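Local coordinates for uncharacterized protein (PDB 5F2H) that is of unknown function but probably acts as a hydrolase of the alpha/beta hydrolase superfamily, carrying an additional helical N-terminal domain, at residues L105-E108 and R109-A113; F96-F99 and H100-V103; P290-K293 and H294-P297. All blocks are in the same frame, centred on the assembly; numbering follows the deposited sequence.

Interaction 1: residues L105-E108 and R109-A113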
ATOM      1  N   LEU B 105     -38.480 -35.542  -6.529  1.00 75.91           N
ATOM      2  CA  LEU B 105     -37.285 -35.513  -5.733  1.00 75.55           C
ATOM      3  C   LEU B 105     -36.768 -34.094  -5.673  1.00 71.49           C
ATOM      4  O   LEU B 105     -36.413 -33.619  -4.599  1.00 72.74           O
ATOM      5  CB  LEU B 105     -36.267 -36.517  -6.265  1.00 81.35           C
ATOM      6  CG  LEU B 105     -34.955 -36.691  -5.499  1.00 86.00           C
ATOM      7  CD1 LEU B 105     -35.169 -36.897  -4.006  1.00 87.80           C
ATOM      8  CD2 LEU B 105     -34.180 -37.850  -6.121  1.00 87.33           C
ATOM      9  N   CYS B 106     -36.771 -33.393  -6.805  1.00 70.19           N
ATOM     10  CA  CYS B 106     -36.321 -31.991  -6.837  1.00 70.25           C
ATOM     11  C   CYS B 106     -37.233 -31.059  -6.046  1.00 69.35           C
ATOM     12  O   CYS B 106     -36.762 -30.156  -5.362  1.00 69.18           O
ATOM     13  CB  CYS B 106     -36.238 -31.452  -8.259  1.00 69.38           C
ATOM     14  SG  CYS B 106     -34.956 -32.185  -9.291  1.00 75.93           S
ATOM     15  N   LYS B 107     -38.539 -31.270  -6.152  1.00 70.42           N
ATOM     16  CA  LYS B 107     -39.495 -30.432  -5.452  1.00 74.80           C
ATOM     17  C   LYS B 107     -39.170 -30.410  -3.975  1.00 76.23           C
ATOM     18  O   LYS B 107     -39.156 -29.364  -3.335  1.00 77.81           O
ATOM     19  CB  LYS B 107     -40.926 -30.911  -5.682  1.00 80.87           C
ATOM     20  CG  LYS B 107     -41.903 -30.028  -4.925  1.00 88.75           C
ATOM     21  CD  LYS B 107     -43.372 -30.387  -5.116  1.00 95.47           C
ATOM     22  CE  LYS B 107     -43.850 -30.186  -6.543  1.00 95.31           C
ATOM     23  NZ  LYS B 107     -45.324 -30.425  -6.627  1.00 97.69           N
ATOM     24  N   GLU B 108     -38.931 -31.591  -3.441  1.00 80.53           N
ATOM     25  CA  GLU B 108     -38.581 -31.766  -2.057  1.00 87.20           C
ATOM     26  C   GLU B 108     -37.338 -30.960  -1.719  1.00 84.33           C
ATOM     27  O   GLU B 108     -37.360 -30.110  -0.826  1.00 83.21           O
ATOM     28  CB  GLU B 108     -38.327 -33.255  -1.870  1.00 95.22           C
ATOM     29  CG  GLU B 108     -37.582 -33.696  -0.635  1.00103.64           C
ATOM     30  CD  GLU B 108     -37.347 -35.187  -0.690  1.00113.55           C
ATOM     31  OE1 GLU B 108     -36.195 -35.631  -0.475  1.00122.32           O
ATOM     32  OE2 GLU B 108     -38.297 -35.899  -1.081  1.00117.86           O
ATOM     33  N   ARG B 109     -36.258 -31.220  -2.448  1.00 82.13           N
ATOM     34  CA  ARG B 109     -34.994 -30.521  -2.228  1.00 79.30           C
ATOM     35  C   ARG B 109     -35.155 -29.024  -2.401  1.00 76.22           C
ATOM     36  O   ARG B 109     -34.457 -28.265  -1.752  1.00 82.72           O
ATOM     37  CB  ARG B 109     -33.905 -31.047  -3.165  1.00 79.22           C
ATOM     38  CG  ARG B 109     -33.529 -32.499  -2.926  1.00 81.75           C
ATOM     39  CD  ARG B 109     -32.621 -33.043  -4.014  1.00 80.88           C
ATOM     40  NE  ARG B 109     -32.313 -34.461  -3.805  1.00 87.69           N
ATOM     41  CZ  ARG B 109     -31.679 -35.242  -4.683  1.00 88.93           C
ATOM     42  NH1 ARG B 109     -31.317 -34.774  -5.871  1.00 87.59           N
ATOM     43  NH2 ARG B 109     -31.447 -36.517  -4.392  1.00 91.93           N
ATOM     44  N   GLU B 110     -36.067 -28.600  -3.272  1.00 73.95           N
ATOM     45  CA  GLU B 110     -36.309 -27.172  -3.516  1.00 74.64           C
ATOM     46  C   GLU B 110     -37.036 -26.513  -2.353  1.00 76.11           C
ATOM     47  O   GLU B 110     -36.616 -25.471  -1.857  1.00 74.91           O
ATOM     48  CB  GLU B 110     -37.131 -26.991  -4.786  1.00 75.40           C
ATOM     49  CG  GLU B 110     -37.440 -25.555  -5.198  1.00 73.95           C
ATOM     50  CD  GLU B 110     -38.271 -25.508  -6.476  1.00 79.09           C
ATOM     51  OE1 GLU B 110     -38.583 -24.406  -7.009  1.00 78.71           O
ATOM     52  OE2 GLU B 110     -38.617 -26.607  -6.962  1.00 80.77           O
ATOM     53  N   GLU B 111     -38.138 -27.118  -1.926  1.00 78.76           N
ATOM     54  CA  GLU B 111     -38.911 -26.569  -0.816  1.00 80.38           C
ATOM     55  C   GLU B 111     -38.000 -26.363   0.382  1.00 80.62           C
ATOM     56  O   GLU B 111     -38.020 -25.308   1.022  1.00 81.75           O
ATOM     57  CB  GLU B 111     -40.082 -27.481  -0.496  1.00 86.17           C
ATOM     58  CG  GLU B 111     -41.075 -27.546  -1.651  1.00 87.37           C
ATOM     59  CD  GLU B 111     -42.223 -28.503  -1.413  1.00 95.46           C
ATOM     60  OE1 GLU B 111     -42.238 -29.199  -0.367  1.00 98.67           O
ATOM     61  OE2 GLU B 111     -43.106 -28.570  -2.297  1.00 97.90           O
ATOM     62  N   LEU B 112     -37.174 -27.371   0.645  1.00 80.52           N
ATOM     63  CA  LEU B 112     -36.208 -27.343   1.735  1.00 83.27           C
ATOM     64  C   LEU B 112     -35.170 -26.257   1.536  1.00 78.73           C
ATOM     65  O   LEU B 112     -34.871 -25.495   2.446  1.00 82.91           O
ATOM     66  CB  LEU B 112     -35.474 -28.678   1.803  1.00 88.32           C
ATOM     67  CG  LEU B 112     -34.348 -28.785   2.835  1.00 96.56           C
ATOM     68  CD1 LEU B 112     -34.836 -28.472   4.250  1.00102.85           C
ATOM     69  CD2 LEU B 112     -33.732 -30.177   2.764  1.00 99.64           C
ATOM     70  N   ALA B 113     -34.597 -26.218   0.343  1.00 73.82           N
ATOM     71  CA  ALA B 113     -33.579 -25.242   0.017  1.00 69.83           C
ATOM     72  C   ALA B 113     -34.085 -23.812   0.089  1.00 70.97           C
ATOM     73  O   ALA B 113     -33.322 -22.916   0.455  1.00 72.84           O
ATOM     74  CB  ALA B 113     -33.007 -25.527  -1.356  1.00 68.01           C
TER
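The guanidinium of Arg109 lies flat against the side chain of Leu105, one turn earlier on the same helix. Leu105 CG sits over the centre of one face, 3.6 Å above its plane. The methyl Leu105 CD2 comes over the same group and lies 3.5 Å from Arg109 NH2. Leu105 CD1 lies beside Arg109 NE. Arg109 CG stays beside its own backbone N (chi1 -65°), and the chain is then extended to NE. This sends the flat group back along the helix to Leu105, and CG passes the carbonyl of that residue on the way. The polar end is held from outside the pair: NH1 donates to the carbonyl oxygens of Ile72 and Phe77.

Both segments belong to helix 97-115 of the helical N-terminal domain, and the usual alpha-helical i to i+4 ladder runs through them. Arg109 N donates to Leu105 O at 3.2 Å, and Glu111 N to Lys107 O at 2.8 Å. Leu112 N closes the next rung on Glu108 O.

Lys107 and Glu111 also meet one turn apart. The carboxylate oxygen OE2 of Glu111 lies 3.2 Å from Lys107 CG and also near CD. The charged ends do not touch, with Lys107 NZ 5.2 Å from Glu111 OE2. Cys106 packs against Ile72 and Trp78; Trp78 also touches Arg109, Glu110 and Ala113.

Interaction 2: residues F96-F99 and H100-V103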
ATOM      1  N   PHE B  96     -41.961 -40.795 -19.352  1.00 88.88           N
ATOM      2  CA  PHE B  96     -41.240 -41.630 -18.386  1.00 91.15           C
ATOM      3  C   PHE B  96     -41.637 -41.453 -16.926  1.00 92.64           C
ATOM      4  O   PHE B  96     -41.850 -40.335 -16.461  1.00 95.50           O
ATOM      5  CB  PHE B  96     -39.733 -41.420 -18.539  1.00 88.41           C
ATOM      6  CG  PHE B  96     -39.237 -41.644 -19.935  1.00 89.18           C
ATOM      7  CD1 PHE B  96     -38.994 -42.922 -20.401  1.00 95.78           C
ATOM      8  CD2 PHE B  96     -39.001 -40.571 -20.780  1.00 88.33           C
ATOM      9  CE1 PHE B  96     -38.536 -43.129 -21.692  1.00 99.16           C
ATOM     10  CE2 PHE B  96     -38.549 -40.768 -22.074  1.00 92.59           C
ATOM     11  CZ  PHE B  96     -38.311 -42.048 -22.530  1.00 96.44           C
ATOM     12  N   GLU B  97     -41.742 -42.574 -16.212  1.00 91.92           N
ATOM     13  CA  GLU B  97     -42.086 -42.549 -14.799  1.00 90.89           C
ATOM     14  C   GLU B  97     -40.863 -42.085 -14.017  1.00 85.08           C
ATOM     15  O   GLU B  97     -40.986 -41.366 -13.027  1.00 84.43           O
ATOM     16  CB  GLU B  97     -42.609 -43.909 -14.297  1.00 98.69           C
ATOM     17  CG  GLU B  97     -41.649 -45.095 -14.413  1.00106.76           C
ATOM     18  CD  GLU B  97     -42.227 -46.415 -13.885  1.00111.59           C
ATOM     19  OE1 GLU B  97     -41.771 -47.503 -14.320  1.00104.07           O
ATOM     20  OE2 GLU B  97     -43.163 -46.372 -13.053  1.00115.66           O
ATOM     21  N   GLU B  98     -39.674 -42.456 -14.484  1.00 83.75           N
ATOM     22  CA  GLU B  98     -38.456 -42.032 -13.803  1.00 88.02           C
ATOM     23  C   GLU B  98     -38.431 -40.515 -13.770  1.00 83.35           C
ATOM     24  O   GLU B  98     -37.889 -39.919 -12.848  1.00 81.13           O
ATOM     25  CB  GLU B  98     -37.148 -42.578 -14.443  1.00 92.43           C
ATOM     26  CG  GLU B  98     -36.826 -44.081 -14.306  1.00 97.40           C
ATOM     27  CD  GLU B  98     -37.677 -45.026 -15.147  1.00103.05           C
ATOM     28  OE1 GLU B  98     -38.450 -44.566 -16.022  1.00106.51           O
ATOM     29  OE2 GLU B  98     -37.521 -46.255 -14.965  1.00106.21           O
ATOM     30  N   PHE B  99     -39.021 -39.892 -14.787  1.00 83.59           N
ATOM     31  CA  PHE B  99     -39.062 -38.441 -14.857  1.00 78.76           C
ATOM     32  C   PHE B  99     -39.865 -37.857 -13.710  1.00 75.66           C
ATOM     33  O   PHE B  99     -39.442 -36.885 -13.101  1.00 72.87           O
ATOM     34  CB  PHE B  99     -39.629 -37.963 -16.188  1.00 76.93           C
ATOM     35  CG  PHE B  99     -39.698 -36.470 -16.303  1.00 74.02           C
ATOM     36  CD1 PHE B  99     -38.597 -35.751 -16.731  1.00 75.44           C
ATOM     37  CD2 PHE B  99     -40.858 -35.786 -15.989  1.00 70.44           C
ATOM     38  CE1 PHE B  99     -38.659 -34.373 -16.841  1.00 74.31           C
ATOM     39  CE2 PHE B  99     -40.918 -34.409 -16.084  1.00 67.72           C
ATOM     40  CZ  PHE B  99     -39.821 -33.702 -16.512  1.00 67.91           C
ATOM     41  N   HIS B 100     -41.019 -38.446 -13.409  1.00 79.76           N
ATOM     42  CA  HIS B 100     -41.847 -37.939 -12.310  1.00 83.05           C
ATOM     43  C   HIS B 100     -41.104 -38.115 -10.998  1.00 83.16           C
ATOM     44  O   HIS B 100     -41.228 -37.286 -10.103  1.00 79.36           O
ATOM     45  CB  HIS B 100     -43.240 -38.573 -12.287  1.00 86.85           C
ATOM     46  CG  HIS B 100     -44.010 -38.340 -13.550  1.00 92.55           C
ATOM     47  ND1 HIS B 100     -44.247 -39.337 -14.469  1.00 99.67           N
ATOM     48  CD2 HIS B 100     -44.451 -37.194 -14.123  1.00 94.18           C
ATOM     49  CE1 HIS B 100     -44.887 -38.834 -15.509  1.00100.29           C
ATOM     50  NE2 HIS B 100     -45.009 -37.532 -15.331  1.00 96.58           N
ATOM     51  N   GLN B 101     -40.310 -39.178 -10.903  1.00 84.65           N
ATOM     52  CA  GLN B 101     -39.513 -39.433  -9.713  1.00 86.88           C
ATOM     53  C   GLN B 101     -38.545 -38.289  -9.451  1.00 84.24           C
ATOM     54  O   GLN B 101     -38.334 -37.869  -8.307  1.00 83.98           O
ATOM     55  CB  GLN B 101     -38.667 -40.679  -9.911  1.00 94.69           C
ATOM     56  CG  GLN B 101     -37.716 -40.954  -8.752  1.00 99.36           C
ATOM     57  CD  GLN B 101     -36.790 -42.109  -9.035  1.00100.58           C
ATOM     58  OE1 GLN B 101     -36.802 -42.675 -10.130  1.00101.30           O
ATOM     59  NE2 GLN B 101     -35.958 -42.444  -8.063  1.00102.75           N
HETATM   60  N   MSE B 102     -37.901 -37.829 -10.515  1.00 80.09           N
HETATM   61  CA  MSE B 102     -36.946 -36.750 -10.377  1.00 78.20           C
HETATM   62  C   MSE B 102     -37.666 -35.496 -10.003  1.00 72.60           C
HETATM   63  O   MSE B 102     -37.268 -34.816  -9.065  1.00 71.73           O
HETATM   64  CB  MSE B 102     -36.023 -36.685 -11.565  1.00 81.57           C
HETATM   65  CG  MSE B 102     -34.884 -37.622 -11.173  1.00 83.43           C
HETATM   66 SE   MSE B 102     -34.198 -38.393 -12.822  0.82 96.50          SE
HETATM   67  CE  MSE B 102     -34.571 -40.213 -12.144  1.00104.18           C
ATOM     68  N   VAL B 103     -38.749 -35.199 -10.706  1.00 71.83           N
ATOM     69  CA  VAL B 103     -39.550 -34.009 -10.420  1.00 69.99           C
ATOM     70  C   VAL B 103     -39.863 -33.919  -8.935  1.00 72.70           C
ATOM     71  O   VAL B 103     -39.565 -32.929  -8.262  1.00 72.04           O
ATOM     72  CB  VAL B 103     -40.893 -34.063 -11.169  1.00 69.76           C
ATOM     73  CG1 VAL B 103     -41.865 -33.011 -10.652  1.00 71.69           C
ATOM     74  CG2 VAL B 103     -40.690 -33.930 -12.668  1.00 66.64           C
TER
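Phe99 packs its ring beside Val103, one helical turn later, and turns an edge toward the imidazole of His100. Its CB and CG simply pass the amide of His100, the next residue in the chain. CG is anti to the Phe99 backbone N (chi1 180°), which turns the ring outward, to the side where Val103 CG2 meets it. CD2 begins the contact with that methyl. Phe99 CE2 makes the nearest ring contact with Val103 CG2, at 3.5 Å, and Phe99 CZ follows at 3.9 Å from Val103 CG2. The two side chains meet at a slant.

The Phe99 and His100 rings form an edge-to-face (T-shaped) pair. Their planes stand at 83° and their centroids are 6.0 Å apart, so this is a distant pairing.

Along the backbone, Val103 N donates to Phe99 O at 3.0 Å. Gln101 N and Met102 N make the matching bonds to Glu97 O and Glu98 O. Met102 is selenomethionine; its methyl CE bends back to lie 3.4 Å from Glu98 O.

These residues form the first turns of helix 97-115. The ring of Phe99 also meets that of His94, just before the helix. Phe99 touches Met68 of helix 61-74, while Glu98 reaches Met65 and Met102 packs on Lys69 and Ile72, so this face of the turns lies against helix 61-74.

Interaction 3: residues P290-K293 and H294-P297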
ATOM      1  N   PRO B 290      22.810  24.845  -4.888  1.00 96.50           N
ATOM      2  CA  PRO B 290      23.649  26.024  -4.763  1.00 98.79           C
ATOM      3  C   PRO B 290      23.531  26.753  -3.419  1.00 98.48           C
ATOM      4  O   PRO B 290      22.487  26.689  -2.757  1.00101.06           O
ATOM      5  CB  PRO B 290      23.173  26.918  -5.916  1.00102.14           C
ATOM      6  CG  PRO B 290      21.813  26.424  -6.274  1.00101.32           C
ATOM      7  CD  PRO B 290      21.821  24.967  -5.977  1.00 98.40           C
ATOM      8  N   ASN B 291      24.631  27.387  -3.010  1.00 95.86           N
ATOM      9  CA  ASN B 291      24.707  28.166  -1.777  1.00 91.28           C
ATOM     10  C   ASN B 291      24.537  27.406  -0.471  1.00 87.76           C
ATOM     11  O   ASN B 291      24.851  27.943   0.587  1.00 88.66           O
ATOM     12  CB  ASN B 291      23.651  29.279  -1.828  1.00 92.84           C
ATOM     13  CG  ASN B 291      23.773  30.148  -3.070  1.00 98.12           C
ATOM     14  OD1 ASN B 291      24.835  30.228  -3.701  1.00 97.97           O
ATOM     15  ND2 ASN B 291      22.683  30.822  -3.418  1.00101.11           N
ATOM     16  N   LEU B 292      24.067  26.164  -0.532  1.00 85.73           N
ATOM     17  CA  LEU B 292      23.833  25.364   0.673  1.00 81.96           C
ATOM     18  C   LEU B 292      25.116  24.845   1.316  1.00 79.18           C
ATOM     19  O   LEU B 292      26.010  24.401   0.628  1.00 77.99           O
ATOM     20  CB  LEU B 292      22.919  24.188   0.330  1.00 80.86           C
ATOM     21  CG  LEU B 292      22.515  23.240   1.459  1.00 80.84           C
ATOM     22  CD1 LEU B 292      21.780  23.962   2.586  1.00 80.44           C
ATOM     23  CD2 LEU B 292      21.651  22.120   0.904  1.00 80.67           C
ATOM     24  N   LYS B 293      25.196  24.929   2.644  1.00 80.39           N
ATOM     25  CA  LYS B 293      26.361  24.449   3.400  1.00 76.98           C
ATOM     26  C   LYS B 293      26.062  23.041   3.919  1.00 70.22           C
ATOM     27  O   LYS B 293      25.343  22.293   3.255  1.00 66.35           O
ATOM     28  CB  LYS B 293      26.745  25.414   4.537  1.00 82.63           C
ATOM     29  CG  LYS B 293      27.189  26.797   4.065  1.00 91.07           C
ATOM     30  CD  LYS B 293      27.746  27.664   5.190  1.00 98.20           C
ATOM     31  CE  LYS B 293      26.727  28.045   6.263  1.00100.33           C
ATOM     32  NZ  LYS B 293      25.638  28.924   5.745  1.00107.38           N
ATOM     33  N   HIS B 294      26.574  22.685   5.101  1.00 67.41           N
ATOM     34  CA  HIS B 294      26.355  21.352   5.667  1.00 66.35           C
ATOM     35  C   HIS B 294      25.055  21.335   6.460  1.00 66.84           C
ATOM     36  O   HIS B 294      25.018  21.389   7.707  1.00 63.58           O
ATOM     37  CB  HIS B 294      27.553  20.951   6.497  1.00 66.50           C
ATOM     38  CG  HIS B 294      27.528  19.530   6.967  1.00 65.44           C
ATOM     39  ND1 HIS B 294      27.335  19.183   8.285  1.00 63.82           N
ATOM     40  CD2 HIS B 294      27.684  18.367   6.293  1.00 65.92           C
ATOM     41  CE1 HIS B 294      27.404  17.871   8.410  1.00 66.10           C
ATOM     42  NE2 HIS B 294      27.623  17.353   7.217  1.00 68.00           N
ATOM     43  N   ASP B 295      23.983  21.215   5.687  1.00 65.60           N
ATOM     44  CA  ASP B 295      22.649  21.229   6.202  1.00 66.18           C
ATOM     45  C   ASP B 295      21.756  20.712   5.096  1.00 62.98           C
ATOM     46  O   ASP B 295      22.195  20.601   3.976  1.00 66.32           O
ATOM     47  CB  ASP B 295      22.304  22.693   6.488  1.00 69.46           C
ATOM     48  CG  ASP B 295      20.905  22.876   6.969  1.00 72.06           C
ATOM     49  OD1 ASP B 295      20.321  21.898   7.476  1.00 72.42           O
ATOM     50  OD2 ASP B 295      20.397  24.012   6.828  1.00 76.40           O
ATOM     51  N   TYR B 296      20.504  20.413   5.406  1.00 60.97           N
ATOM     52  CA  TYR B 296      19.569  19.943   4.400  1.00 59.34           C
ATOM     53  C   TYR B 296      18.996  21.149   3.662  1.00 66.49           C
ATOM     54  O   TYR B 296      18.894  22.251   4.232  1.00 70.54           O
ATOM     55  CB  TYR B 296      18.396  19.246   5.043  1.00 53.37           C
ATOM     56  CG  TYR B 296      18.692  18.034   5.878  1.00 47.09           C
ATOM     57  CD1 TYR B 296      19.214  18.155   7.143  1.00 45.22           C
ATOM     58  CD2 TYR B 296      18.243  16.793   5.482  1.00 45.54           C
ATOM     59  CE1 TYR B 296      19.356  17.051   7.959  1.00 44.28           C
ATOM     60  CE2 TYR B 296      18.389  15.681   6.284  1.00 44.35           C
ATOM     61  CZ  TYR B 296      18.932  15.822   7.523  1.00 44.08           C
ATOM     62  OH  TYR B 296      19.083  14.713   8.313  1.00 48.79           O
ATOM     63  N   PRO B 297      18.630  20.971   2.379  1.00 70.55           N
ATOM     64  CA  PRO B 297      18.034  22.092   1.621  1.00 71.59           C
ATOM     65  C   PRO B 297      16.695  22.427   2.238  1.00 73.54           C
ATOM     66  O   PRO B 297      16.042  21.552   2.815  1.00 72.58           O
ATOM     67  CB  PRO B 297      17.857  21.528   0.218  1.00 71.91           C
ATOM     68  CG  PRO B 297      17.896  20.046   0.386  1.00 70.58           C
ATOM     69  CD  PRO B 297      18.744  19.748   1.576  1.00 65.83           C
TER
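Leu292 packs its two methyl groups against Asp295, Tyr296 and Pro297 on the inside of the bend. CG stands anti to the backbone N (chi1 -178°), which carries the branch across to the returning chain. Leu292 CD2 is 3.5 Å from Asp295 O and lies close to Pro297 N. Leu292 CD2 also meets the proline ring, 3.8 Å from Pro297 CD. Leu292 CD1 lies near the carbonyl oxygens of both Asp295 and Tyr296. This is the packed part of the contact.

The Lys293 side is looser. Its side chain leads away from the turn and bends at its last two torsions, near Gln262. Across the bend Lys293 O accepts one weak hydrogen bond from Asp295 N, at 3.0 Å. The bond closes an inverse gamma turn centred on His294. Tyr296 N also donates to Asp295 OD1 at 2.6 Å, from above the carboxylate plane.

The second subunit also reaches the bend, where its Asn15 donates to His294 O. The hydroxyl of Tyr296 is hydrogen-bonded to Trp150.

The turn presents His294, whose NE2 is hydrogen-bonded to Ser208 OG. Ser208 lies in a probable nucleophile elbow, and a bound Tris molecule, probably from the crystallisation liquor, is about 4 Å from the histidine side chain. A histidine on the loop after the last strand, facing that serine, is consistent with the active site of an alpha/beta hydrolase.

In the fold
Interactions 1 and 2 follow one another on helix 97-115, with centres about 14 Å apart. Both lie on the helical N-terminal domain and pack toward helix 61-74. Interaction 3 is in the other half of the chain, in the loop between strand 284-289 and helix 300-313. Its centre is about 80 Å from that of interaction 1 and about 90 Å from that of interaction 2. The nearest atoms of interactions 1 and 3 are still about 65 Å apart. The probable active site, marked by His294 and Ser208, is at interaction 3, so interactions 1 and 2 are far from it. The N-terminal domain of the second subunit comes close to it.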